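Local coordinates for protein globin III, extracellular (Lumbricus terrestris, PDB 1X9F) that binds carbon monoxide at a haem and, as a globin subunit of the earthworm's giant extracellular erythrocruorin, probably carries oxygen in the blood, at residues C[10-13]-C[14-18]; C[33-36]-C[37-40]; C[48-51]-C[52-56]; C[68-71]-C[72-75]; C[134-137]-C[138-142]. All blocks are in the same frame, centred on the assembly; numbering follows the deposited sequence.

Interaction 1 of 5, residues C[10-13]-C[14-18]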
# COMPACT_ATOMS: atom_id res chain seq x y z
N GLU C 10 -28.13 7.56 5.35
CA GLU C 10 -26.94 7.09 4.62
C GLU C 10 -27.20 7.04 3.11
O GLU C 10 -26.33 7.43 2.33
CB GLU C 10 -26.47 5.72 5.12
CG GLU C 10 -25.61 5.73 6.39
CD GLU C 10 -24.15 6.05 6.12
OE1 GLU C 10 -23.41 5.16 5.63
OE2 GLU C 10 -23.73 7.19 6.42
N ASP C 11 -28.39 6.57 2.71
CA ASP C 11 -28.79 6.54 1.29
C ASP C 11 -28.58 7.88 0.60
O ASP C 11 -27.87 7.95 -0.42
CB ASP C 11 -30.27 6.16 1.13
CG ASP C 11 -30.54 4.68 1.28
OD1 ASP C 11 -31.70 4.32 1.56
OD2 ASP C 11 -29.67 3.79 1.14
N HIS C 12 -29.18 8.93 1.14
CA HIS C 12 -29.09 10.23 0.49
C HIS C 12 -27.69 10.84 0.58
O HIS C 12 -27.31 11.64 -0.27
CB HIS C 12 -30.21 11.19 0.96
CG HIS C 12 -29.93 11.88 2.26
ND1 HIS C 12 -30.73 11.72 3.38
CD2 HIS C 12 -28.98 12.78 2.61
CE1 HIS C 12 -30.27 12.47 4.36
NE2 HIS C 12 -29.20 13.12 3.92
N ARG C 13 -26.93 10.44 1.59
CA ARG C 13 -25.55 10.87 1.73
C ARG C 13 -24.68 10.19 0.65
O ARG C 13 -23.78 10.82 0.09
CB ARG C 13 -25.04 10.55 3.15
CG ARG C 13 -23.63 11.03 3.46
CD ARG C 13 -22.98 10.40 4.71
NE ARG C 13 -22.78 8.94 4.60
CZ ARG C 13 -21.84 8.35 3.86
NH1 ARG C 13 -20.99 9.08 3.14
NH2 ARG C 13 -21.75 7.03 3.84
N ILE C 14 -24.98 8.92 0.34
CA ILE C 14 -24.30 8.19 -0.74
C ILE C 14 -24.61 8.85 -2.08
O ILE C 14 -23.71 9.07 -2.90
CB ILE C 14 -24.70 6.68 -0.76
CG1 ILE C 14 -24.36 5.97 0.55
CG2 ILE C 14 -24.05 5.95 -1.94
CD1 ILE C 14 -22.87 5.78 0.82
N VAL C 15 -25.88 9.18 -2.29
CA VAL C 15 -26.33 9.82 -3.52
C VAL C 15 -25.64 11.17 -3.75
O VAL C 15 -25.15 11.44 -4.85
CB VAL C 15 -27.88 9.93 -3.58
CG1 VAL C 15 -28.35 10.90 -4.66
CG2 VAL C 15 -28.50 8.55 -3.81
N GLN C 16 -25.59 12.00 -2.71
CA GLN C 16 -24.99 13.34 -2.79
C GLN C 16 -23.51 13.32 -3.10
O GLN C 16 -23.02 14.11 -3.91
CB GLN C 16 -25.23 14.11 -1.50
CG GLN C 16 -26.67 14.51 -1.32
CD GLN C 16 -26.92 15.32 -0.06
OE1 GLN C 16 -26.43 14.98 1.02
NE2 GLN C 16 -27.70 16.38 -0.20
N LYS C 17 -22.80 12.41 -2.44
CA LYS C 17 -21.37 12.22 -2.62
C LYS C 17 -21.10 11.75 -4.05
O LYS C 17 -20.19 12.26 -4.71
CB LYS C 17 -20.86 11.19 -1.61
CG LYS C 17 -19.36 10.97 -1.65
CD LYS C 17 -18.95 9.76 -0.83
CE LYS C 17 -18.95 10.07 0.67
NZ LYS C 17 -18.59 8.86 1.46
N GLN C 18 -21.90 10.80 -4.52
CA GLN C 18 -21.70 10.25 -5.85
C GLN C 18 -22.02 11.24 -6.97
O GLN C 18 -21.29 11.32 -7.96
CB GLN C 18 -22.47 8.94 -6.02
CG GLN C 18 -21.81 7.79 -5.29
CD GLN C 18 -22.61 6.51 -5.30
OE1 GLN C 18 -22.13 5.48 -4.84
NE2 GLN C 18 -23.83 6.55 -5.82
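Ile14 N, Val15 N, Gln16 N and Lys17 N each donate to the carbonyl oxygen four residues back, on Glu10, Asp11, His12 and Arg13, so residues 10-18 form regular alpha-helix; the bond from Ile14 N to Glu10 O is 2.8 Å. On one side of the helix, Arg13 turns back to grip Glu10 side-on: NE reaches Glu10 OE2 at 2.7 Å and NH2 reaches Glu10 OE1 at 3.1 Å, both oxygens being met from above the carboxylate plane. A bend at chi3 (63°) brings the guanidinium round to it. Ile14 CD1 approaches the guanidinium obliquely, 3.5 Å from Arg13 NH2. Lys17 runs alongside Arg13 with NZ near the edge of the guanidinium; the carboxylate of Glu10, which also pairs with a basic side chain of another protein chain, would probably temper the two like charges. On another side, Gln16 OE1 sits at the edge of the His12 ring, 3.7 Å from His12 CD2, with amide and ring planes perpendicular. His12 NE2 is bonded to Asp86 and Gln16 NE2 to Ile82 O. This is helix 9-20, the first of the globin fold, packed on helix 133-148 and meeting another protein chain through Glu10, Asp11 and Ile14.

Interaction 2 of 5, residues C[33-36]-C[37-40]. With CMO (carbon monoxide), chain S.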
# COMPACT_ATOMS: atom_id res chain seq x y z
N ILE C 33 -25.64 20.07 -20.01
CA ILE C 33 -26.29 20.09 -21.32
C ILE C 33 -26.23 18.73 -22.04
O ILE C 33 -27.24 18.25 -22.54
CB ILE C 33 -25.71 21.22 -22.20
CG1 ILE C 33 -26.13 22.58 -21.64
CG2 ILE C 33 -26.18 21.08 -23.65
CD1 ILE C 33 -25.34 23.75 -22.23
N GLY C 34 -25.04 18.13 -22.08
CA GLY C 34 -24.87 16.83 -22.74
C GLY C 34 -25.73 15.75 -22.11
O GLY C 34 -26.44 15.03 -22.82
N PHE C 35 -25.68 15.66 -20.79
CA PHE C 35 -26.40 14.63 -20.06
C PHE C 35 -27.91 14.81 -20.15
O PHE C 35 -28.64 13.88 -20.49
CB PHE C 35 -25.92 14.57 -18.61
CG PHE C 35 -26.35 13.33 -17.87
CD1 PHE C 35 -26.22 12.07 -18.46
CD2 PHE C 35 -26.87 13.42 -16.59
CE1 PHE C 35 -26.62 10.93 -17.78
CE2 PHE C 35 -27.27 12.28 -15.89
CZ PHE C 35 -27.15 11.03 -16.49
N GLY C 36 -28.37 16.03 -19.87
CA GLY C 36 -29.79 16.38 -19.93
C GLY C 36 -30.39 16.19 -21.31
O GLY C 36 -31.49 15.64 -21.45
N ARG C 37 -29.67 16.65 -22.33
CA ARG C 37 -30.06 16.41 -23.72
C ARG C 37 -30.23 14.91 -23.97
O ARG C 37 -31.26 14.47 -24.49
CB ARG C 37 -29.05 17.04 -24.67
CG ARG C 37 -29.50 17.16 -26.12
CD ARG C 37 -28.96 16.03 -26.99
NE ARG C 37 -28.47 16.52 -28.28
CZ ARG C 37 -27.55 17.47 -28.42
NH1 ARG C 37 -27.03 18.08 -27.35
NH2 ARG C 37 -27.16 17.83 -29.63
N LEU C 38 -29.22 14.12 -23.59
CA LEU C 38 -29.27 12.68 -23.74
C LEU C 38 -30.53 12.09 -23.09
O LEU C 38 -31.28 11.35 -23.73
CB LEU C 38 -28.01 12.03 -23.17
CG LEU C 38 -28.07 10.50 -23.09
CD1 LEU C 38 -27.20 9.87 -24.15
CD2 LEU C 38 -27.66 10.04 -21.70
N LEU C 39 -30.76 12.45 -21.82
CA LEU C 39 -31.92 11.95 -21.07
C LEU C 39 -33.26 12.25 -21.74
O LEU C 39 -34.05 11.33 -21.97
CB LEU C 39 -31.91 12.47 -19.63
CG LEU C 39 -30.71 12.11 -18.76
CD1 LEU C 39 -30.70 12.94 -17.48
CD2 LEU C 39 -30.64 10.62 -18.45
N LEU C 40 -33.51 13.51 -22.05
CA LEU C 40 -34.79 13.89 -22.64
C LEU C 40 -34.95 13.32 -24.04
O LEU C 40 -36.03 12.85 -24.41
CB LEU C 40 -34.95 15.41 -22.63
CG LEU C 40 -35.01 16.03 -21.24
CD1 LEU C 40 -35.03 17.55 -21.35
CD2 LEU C 40 -36.24 15.55 -20.46
C CMO S . -37.77 18.85 -17.86
O CMO S . -37.01 18.31 -18.65
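Two glycines, Gly34 and Gly36, flank Phe35 in unbroken alpha-helix, and their carbonyls accept from Leu38 N and Leu40 N just as those of their bulkier neighbours do; the bond from Leu40 N to Gly36 O is nearly straight at 177°. This is helix 28-46 of the globin fold, the B helix in globin nomenclature, which passes over the distal side of the haem. Gly36 has no side chain of its own, and the Leu75 side chain of helix 65-83 packs directly on its CA. Phe35 faces another way, toward helix 110-127. Its CG is anti to the backbone N (chi1 -166°), which swings the ring along the helix toward the next turn. There Leu39 CD1 rests over one face, 3.8 Å from Phe35 CE2, in a CH-pi contact 19° off the ring normal. Leu38 CD2 approaches Phe35 CD1 obliquely at 4.1 Å. Replacing Phe35 with an alanine would probably open a gap beside Leu124 and leave the Leu39 methyl without the ring face it packs on. Leu39 itself continues onto Phe116, Ile119 and Leu120, so the pair ties two helices together. One residue further on, Leu40 turns to the haem pocket and touches Phe54 and His70; both of its methyls, CD1 and CD2, stand 3.4 Å from the oxygen of the bound carbon monoxide.

Interaction 3 of 5, residues C[48-51]-C[52-56]. Unlike the reference sequence in segment 48-51: Glu49 (reference Asp). With HEM (protoporphyrin IX containing Fe), chain R.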
# COMPACT_ATOMS: atom_id res chain seq x y z
N PRO C 48 -43.08 8.92 -27.98
CA PRO C 48 -43.04 9.96 -29.03
C PRO C 48 -43.85 11.22 -28.72
O PRO C 48 -43.48 12.32 -29.15
CB PRO C 48 -43.61 9.25 -30.26
CG PRO C 48 -44.40 8.08 -29.70
CD PRO C 48 -43.56 7.63 -28.52
N GLU C 49 -44.95 11.06 -27.97
CA GLU C 49 -45.79 12.19 -27.59
C GLU C 49 -45.00 13.24 -26.80
O GLU C 49 -45.39 14.41 -26.76
CB GLU C 49 -47.02 11.72 -26.79
CG GLU C 49 -46.70 11.30 -25.36
CD GLU C 49 -47.93 11.07 -24.50
OE1 GLU C 49 -48.77 12.00 -24.37
OE2 GLU C 49 -48.04 9.97 -23.91
N VAL C 50 -43.89 12.82 -26.20
CA VAL C 50 -43.01 13.72 -25.43
C VAL C 50 -42.42 14.84 -26.30
O VAL C 50 -42.26 15.96 -25.83
CB VAL C 50 -41.90 12.94 -24.66
CG1 VAL C 50 -40.78 13.85 -24.20
CG2 VAL C 50 -42.50 12.22 -23.46
N ASN C 51 -42.11 14.53 -27.56
CA ASN C 51 -41.62 15.56 -28.48
C ASN C 51 -42.54 16.77 -28.56
O ASN C 51 -42.06 17.90 -28.70
CB ASN C 51 -41.40 14.98 -29.87
CG ASN C 51 -40.06 14.30 -30.00
OD1 ASN C 51 -39.01 14.92 -29.82
ND2 ASN C 51 -40.08 13.01 -30.31
N ASP C 52 -43.85 16.54 -28.49
CA ASP C 52 -44.82 17.62 -28.53
C ASP C 52 -44.74 18.48 -27.27
O ASP C 52 -44.82 19.71 -27.34
CB ASP C 52 -46.25 17.08 -28.72
CG ASP C 52 -46.41 16.30 -30.03
OD1 ASP C 52 -47.54 15.86 -30.32
OD2 ASP C 52 -45.47 16.07 -30.82
N LEU C 53 -44.55 17.82 -26.12
CA LEU C 53 -44.46 18.48 -24.82
C LEU C 53 -43.31 19.48 -24.75
O LEU C 53 -43.38 20.48 -24.04
CB LEU C 53 -44.34 17.44 -23.70
CG LEU C 53 -45.47 16.41 -23.64
CD1 LEU C 53 -45.04 15.17 -22.88
CD2 LEU C 53 -46.71 17.01 -23.01
N PHE C 54 -42.26 19.21 -25.53
CA PHE C 54 -41.05 20.04 -25.54
C PHE C 54 -40.90 20.94 -26.80
O PHE C 54 -39.79 21.40 -27.10
CB PHE C 54 -39.81 19.17 -25.32
CG PHE C 54 -39.71 18.58 -23.94
CD1 PHE C 54 -39.81 17.21 -23.74
CD2 PHE C 54 -39.51 19.40 -22.84
CE1 PHE C 54 -39.71 16.66 -22.46
CE2 PHE C 54 -39.43 18.86 -21.57
CZ PHE C 54 -39.52 17.49 -21.38
N LYS C 55 -42.00 21.19 -27.50
CA LYS C 55 -41.98 22.06 -28.69
C LYS C 55 -41.56 23.49 -28.32
O LYS C 55 -40.75 24.11 -29.02
CB LYS C 55 -43.37 22.07 -29.35
CG LYS C 55 -43.50 22.93 -30.60
CD LYS C 55 -44.88 22.77 -31.25
CE LYS C 55 -45.14 23.83 -32.31
NZ LYS C 55 -44.11 23.85 -33.40
N ARG C 56 -42.11 23.98 -27.22
CA ARG C 56 -41.83 25.32 -26.72
C ARG C 56 -40.33 25.53 -26.48
O ARG C 56 -39.83 26.66 -26.55
CB ARG C 56 -42.64 25.58 -25.43
CG ARG C 56 -42.97 27.04 -25.11
CD ARG C 56 -41.83 27.87 -24.51
NE ARG C 56 -41.59 27.62 -23.08
CZ ARG C 56 -40.48 27.98 -22.43
NH1 ARG C 56 -39.49 28.59 -23.07
NH2 ARG C 56 -40.35 27.73 -21.13
CHA HEM R . -39.99 22.16 -17.39
CHB HEM R . -37.49 19.98 -13.77
CHC HEM R . -38.81 15.58 -15.41
CHD HEM R . -41.60 17.77 -18.81
C1A HEM R . -39.10 21.95 -16.23
C2A HEM R . -38.47 23.02 -15.60
C3A HEM R . -37.70 22.42 -14.51
C4A HEM R . -38.03 20.99 -14.68
CMA HEM R . -36.81 23.07 -13.48
CAA HEM R . -38.54 24.48 -15.96
CBA HEM R . -39.52 25.18 -15.05
CGA HEM R . -39.52 26.64 -15.43
O1A HEM R . -38.62 27.37 -14.97
O2A HEM R . -40.42 27.06 -16.19
C1B HEM R . -37.64 18.54 -13.91
C2B HEM R . -36.96 17.67 -13.06
C3B HEM R . -37.33 16.48 -13.57
C4B HEM R . -38.20 16.66 -14.63
CMB HEM R . -36.03 17.97 -11.90
CAB HEM R . -36.96 15.31 -13.04
CBB HEM R . -36.35 14.33 -12.32
C1C HEM R . -39.72 15.81 -16.54
C2C HEM R . -40.27 14.76 -17.26
C3C HEM R . -41.05 15.40 -18.18
C4C HEM R . -40.90 16.76 -18.00
CMC HEM R . -40.10 13.28 -17.05
CAC HEM R . -41.85 14.74 -19.24
CBC HEM R . -43.24 14.64 -19.35
C1D HEM R . -41.41 19.23 -18.73
C2D HEM R . -42.02 20.09 -19.64
C3D HEM R . -41.60 21.35 -19.27
C4D HEM R . -40.71 21.10 -18.11
CMD HEM R . -42.96 19.71 -20.77
CAD HEM R . -41.95 22.67 -19.91
CBD HEM R . -40.97 22.89 -21.05
CGD HEM R . -41.25 24.27 -21.59
O1D HEM R . -42.08 24.40 -22.51
O2D HEM R . -40.63 25.22 -21.07
NA HEM R . -38.88 20.71 -15.69
NB HEM R . -38.41 17.98 -14.89
NC HEM R . -40.09 17.05 -16.96
ND HEM R . -40.60 19.79 -17.79
FE HEM R . -39.53 18.89 -16.32
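Val50 CG1 meets the Phe54 ring at its edge, in the ring plane, 3.5 Å from Phe54 CE1, the two side chains lying next to each other and pointing the same way. The CZ-CE2 side of the ring reaches the haem: Phe54 CZ comes to 3.3 Å from the haem methine carbon CHD, and CE2 lies over the neighbouring pyrrole. Phe54 also touches the bound carbon monoxide, Leu40 and the His70 ring, so the phenyl group forms one wall of the distal pocket. An alanine at Phe54 would probably leave a gap beside the ligand and let the imidazole of His70 shift, its aromatic neighbour being gone. Leu53 packs backward instead, its CD1 3.9 Å from Val50 CG2, while its carbonyl oxygen lies near the haem methyl CMD. Arg56 reaches a haem propionate, where Arg56 NH2 lies close to the propionate oxygen O2D, which stands over one face of the guanidinium.

What positions these groups is a short helix, 50-53, that ends just before Phe54. Phe54 N donates to Val50 O at 3.3 Å and, weakly, to Asn51 O, which helps hold the backbone at the point where phi and psi (-106° and 20°) leave helical values. Further out, Val50 leans on Leu43 and Ala44, and Glu49 is bonded to His112. A short helix after the B helix that delivers a phenylalanine onto the porphyrin is the C helix and CD corner of the globin haem pocket.

Interaction 4 of 5, residues C[68-71]-C[72-75]. With HEM (protoporphyrin IX containing Fe), chain R; CMO (carbon monoxide), chain S.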
# COMPACT_ATOMS: atom_id res chain seq x y z
N SER C 68 -30.88 23.63 -25.11
CA SER C 68 -29.73 23.67 -24.22
C SER C 68 -30.07 24.31 -22.88
O SER C 68 -29.81 23.72 -21.83
CB SER C 68 -28.55 24.38 -24.87
OG SER C 68 -27.92 23.56 -25.83
N ALA C 69 -30.64 25.52 -22.91
CA ALA C 69 -31.04 26.22 -21.69
C ALA C 69 -31.99 25.36 -20.87
O ALA C 69 -31.85 25.23 -19.64
CB ALA C 69 -31.68 27.56 -22.01
N HIS C 70 -32.94 24.75 -21.55
CA HIS C 70 -33.90 23.90 -20.89
C HIS C 70 -33.22 22.71 -20.20
O HIS C 70 -33.58 22.35 -19.07
CB HIS C 70 -34.90 23.40 -21.91
CG HIS C 70 -35.83 22.38 -21.36
ND1 HIS C 70 -36.88 22.71 -20.53
CD2 HIS C 70 -35.87 21.04 -21.51
CE1 HIS C 70 -37.54 21.62 -20.21
NE2 HIS C 70 -36.94 20.59 -20.79
N ALA C 71 -32.25 22.11 -20.87
CA ALA C 71 -31.55 20.96 -20.32
C ALA C 71 -30.80 21.36 -19.05
O ALA C 71 -30.78 20.60 -18.08
CB ALA C 71 -30.61 20.37 -21.34
N LEU C 72 -30.20 22.55 -19.06
CA LEU C 72 -29.60 23.12 -17.85
C LEU C 72 -30.64 23.28 -16.77
O LEU C 72 -30.38 23.02 -15.59
CB LEU C 72 -28.98 24.49 -18.15
CG LEU C 72 -27.67 24.49 -18.94
CD1 LEU C 72 -27.34 25.89 -19.42
CD2 LEU C 72 -26.53 23.94 -18.10
N ARG C 73 -31.84 23.69 -17.18
CA ARG C 73 -32.93 23.96 -16.26
C ARG C 73 -33.38 22.69 -15.52
O ARG C 73 -33.46 22.70 -14.29
CB ARG C 73 -34.09 24.63 -16.99
CG ARG C 73 -34.59 25.89 -16.30
CD ARG C 73 -34.80 27.07 -17.24
NE ARG C 73 -35.60 26.69 -18.40
CZ ARG C 73 -35.44 27.17 -19.62
NH1 ARG C 73 -34.50 28.07 -19.89
NH2 ARG C 73 -36.23 26.74 -20.60
N ILE C 74 -33.66 21.62 -16.26
CA ILE C 74 -34.04 20.34 -15.64
C ILE C 74 -32.91 19.75 -14.80
O ILE C 74 -33.15 19.19 -13.72
CB ILE C 74 -34.46 19.28 -16.68
CG1 ILE C 74 -34.68 17.94 -15.96
CG2 ILE C 74 -33.41 19.15 -17.79
CD1 ILE C 74 -34.97 16.72 -16.87
N LEU C 75 -31.69 19.86 -15.30
CA LEU C 75 -30.53 19.31 -14.62
C LEU C 75 -30.29 20.04 -13.31
O LEU C 75 -29.89 19.42 -12.33
CB LEU C 75 -29.29 19.39 -15.51
CG LEU C 75 -28.52 18.08 -15.74
CD1 LEU C 75 -28.06 17.43 -14.44
CD2 LEU C 75 -29.37 17.11 -16.55
CHA HEM R . -39.99 22.16 -17.39
CHB HEM R . -37.49 19.98 -13.77
CHC HEM R . -38.81 15.58 -15.41
CHD HEM R . -41.60 17.77 -18.81
C1A HEM R . -39.10 21.95 -16.23
C2A HEM R . -38.47 23.02 -15.60
C3A HEM R . -37.70 22.42 -14.51
C4A HEM R . -38.03 20.99 -14.68
CMA HEM R . -36.81 23.07 -13.48
CAA HEM R . -38.54 24.48 -15.96
CBA HEM R . -39.52 25.18 -15.05
CGA HEM R . -39.52 26.64 -15.43
O1A HEM R . -38.62 27.37 -14.97
O2A HEM R . -40.42 27.06 -16.19
C1B HEM R . -37.64 18.54 -13.91
C2B HEM R . -36.96 17.67 -13.06
C3B HEM R . -37.33 16.48 -13.57
C4B HEM R . -38.20 16.66 -14.63
CMB HEM R . -36.03 17.97 -11.90
CAB HEM R . -36.96 15.31 -13.04
CBB HEM R . -36.35 14.33 -12.32
C1C HEM R . -39.72 15.81 -16.54
C2C HEM R . -40.27 14.76 -17.26
C3C HEM R . -41.05 15.40 -18.18
C4C HEM R . -40.90 16.76 -18.00
CMC HEM R . -40.10 13.28 -17.05
CAC HEM R . -41.85 14.74 -19.24
CBC HEM R . -43.24 14.64 -19.35
C1D HEM R . -41.41 19.23 -18.73
C2D HEM R . -42.02 20.09 -19.64
C3D HEM R . -41.60 21.35 -19.27
C4D HEM R . -40.71 21.10 -18.11
CMD HEM R . -42.96 19.71 -20.77
CAD HEM R . -41.95 22.67 -19.91
CBD HEM R . -40.97 22.89 -21.05
CGD HEM R . -41.25 24.27 -21.59
O1D HEM R . -42.08 24.40 -22.51
O2D HEM R . -40.63 25.22 -21.07
NA HEM R . -38.88 20.71 -15.69
NB HEM R . -38.41 17.98 -14.89
NC HEM R . -40.09 17.05 -16.96
ND HEM R . -40.60 19.79 -17.79
FE HEM R . -39.53 18.89 -16.32
C CMO S . -37.77 18.85 -17.86
O CMO S . -37.01 18.31 -18.65
O HOH W 1 -38.28 24.93 -19.35
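Ser68 O takes the bond from Leu72 N at 3.0 Å, the first of four consecutive i to i+4 links in this buried stretch of helix 65-83, while Ser68 OG is bonded to Gly64 O. Next, Ala69 CB is 3.6 Å from Arg73 NH1, and the guanidinium lies with one face over the backbone of Ala69 and His70. His70 carries the site. With CG anti to the backbone N (chi1 173°), its ring reaches over the haem, and NE2 gives a weak, bent bond (123°) to the carbon monoxide oxygen at 3.1 Å. At the other ring nitrogen, water 1 lies in the ring plane 2.9 Å from His70 ND1; it accepts from Arg73 NH2 and donates to the haem propionate oxygen O2D, tying histidine, arginine and haem into one network. Arg73 NH1 also forms a salt bridge with Glu88 of the chain of Globin II. Ala71 O accepts from Leu75 N, and Ile74 CG2 packs against that carbonyl. The CG1-CD1 branch of Ile74 leads to the ligand, CD1 lying 3.1 Å from its oxygen. A histidine on the E helix above a bound ligand, with an aliphatic residue one turn on, is the distal haem pocket of a globin.

Interaction 5 of 5, residues C[134-137]-C[138-142]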
# COMPACT_ATOMS: atom_id res chain seq x y z
N LEU C 134 -29.05 0.85 -5.37
CA LEU C 134 -30.17 0.80 -4.42
C LEU C 134 -30.49 2.17 -3.84
O LEU C 134 -31.66 2.55 -3.75
CB LEU C 134 -29.91 -0.22 -3.31
CG LEU C 134 -29.87 -1.69 -3.76
CD1 LEU C 134 -29.58 -2.62 -2.60
CD2 LEU C 134 -31.15 -2.12 -4.47
N ALA C 135 -29.45 2.91 -3.45
CA ALA C 135 -29.61 4.25 -2.88
C ALA C 135 -30.19 5.24 -3.89
O ALA C 135 -31.08 6.02 -3.56
CB ALA C 135 -28.29 4.75 -2.33
N TRP C 136 -29.68 5.20 -5.12
CA TRP C 136 -30.18 6.09 -6.16
C TRP C 136 -31.61 5.75 -6.50
O TRP C 136 -32.45 6.64 -6.60
CB TRP C 136 -29.31 6.01 -7.41
CG TRP C 136 -28.13 6.91 -7.32
CD1 TRP C 136 -26.90 6.59 -6.84
CD2 TRP C 136 -28.07 8.28 -7.70
NE1 TRP C 136 -26.07 7.68 -6.91
CE2 TRP C 136 -26.76 8.73 -7.43
CE3 TRP C 136 -28.98 9.19 -8.25
CZ2 TRP C 136 -26.34 10.03 -7.69
CZ3 TRP C 136 -28.57 10.48 -8.51
CH2 TRP C 136 -27.26 10.89 -8.23
N LYS C 137 -31.90 4.46 -6.65
CA LYS C 137 -33.26 4.01 -6.97
C LYS C 137 -34.31 4.57 -6.01
O LYS C 137 -35.30 5.17 -6.45
CB LYS C 137 -33.34 2.48 -7.03
CG LYS C 137 -34.68 1.98 -7.53
CD LYS C 137 -34.77 0.46 -7.53
CE LYS C 137 -36.17 0.00 -7.92
NZ LYS C 137 -36.68 0.66 -9.17
N SER C 138 -34.09 4.39 -4.71
CA SER C 138 -35.04 4.87 -3.71
C SER C 138 -35.12 6.39 -3.61
O SER C 138 -36.21 6.94 -3.46
CB SER C 138 -34.75 4.24 -2.35
OG SER C 138 -33.50 4.68 -1.85
N CYS C 139 -33.97 7.07 -3.69
CA CYS C 139 -33.97 8.53 -3.69
C CYS C 139 -34.62 9.10 -4.95
O CYS C 139 -35.47 10.00 -4.86
CB CYS C 139 -32.56 9.07 -3.46
SG CYS C 139 -31.97 8.74 -1.77
N LEU C 140 -34.26 8.58 -6.12
CA LEU C 140 -34.89 9.01 -7.37
C LEU C 140 -36.40 8.81 -7.34
O LEU C 140 -37.14 9.67 -7.80
CB LEU C 140 -34.28 8.30 -8.58
CG LEU C 140 -32.89 8.78 -8.97
CD1 LEU C 140 -32.32 7.93 -10.10
CD2 LEU C 140 -32.90 10.27 -9.35
N LYS C 141 -36.84 7.68 -6.79
CA LYS C 141 -38.26 7.38 -6.73
C LYS C 141 -39.04 8.42 -5.92
O LYS C 141 -40.08 8.90 -6.38
CB LYS C 141 -38.53 5.99 -6.17
CG LYS C 141 -39.98 5.57 -6.34
CD LYS C 141 -40.34 4.42 -5.43
CE LYS C 141 -41.79 4.00 -5.64
NZ LYS C 141 -42.20 2.93 -4.70
N GLY C 142 -38.54 8.75 -4.73
CA GLY C 142 -39.18 9.76 -3.89
C GLY C 142 -39.32 11.09 -4.61
O GLY C 142 -40.36 11.74 -4.52
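Helix 133-148, the last of the globin fold (the H helix), carries at Cys139 one half of the disulfide to Cys7, and the contact within it runs through one turn. Trp136 and Leu140 meet across that turn: Leu140 CG approaches the edge of the indole in its plane, 4.0 Å from Trp136 CE3, while Leu140 N donates to Trp136 O at 2.7 Å. With CG anti to the carbonyl carbon (chi1 -84°), the indole stands out from the helix, where it stacks on Tyr131 and packs on Val15 and Leu124; Leu140 continues toward Leu120 and Leu124 of helix 110-127. On another side of the turn, Ser138 OG sits between its own N and carbonyl carbon (chi1 66°), which folds it back over the preceding turn, 3.3 Å from Ala135 O and 3.4 Å from Leu134 O. Both contacts are at most weak, and OG also bonds weakly to Cys7 N. Cys139 SG, bonded to Cys7, lies 3.4 Å from Ala135 O; Cys139 N donates to that same carbonyl. The disulfide thus pins the chain just before helix 9-20 to the last helix, a covalent staple between the two ends of this extracellular globin.

In the fold
Five helices of one globin fold carry the contacts, met in chain order from interaction 1 on helix 9-20 to interaction 5 on helix 133-148. Interactions 1 and 5, centres about 10 Å apart, touch directly and join the two ends of the chain. Interactions 2, 3 and 4 gather at the haem: centres of 2 and 4 lie about 8 Å apart, and 3 is about 15 Å from each. Leu40, Phe54, His70 and Ile74 from these three enclose the carbon monoxide. Interactions 1 and 3 lie on opposite sides of the chain's centre, about 33 Å between centres; the ligand site and the disulfide lie apart, though the Leu140 side chain of interaction 5 is about 6 Å from the haem.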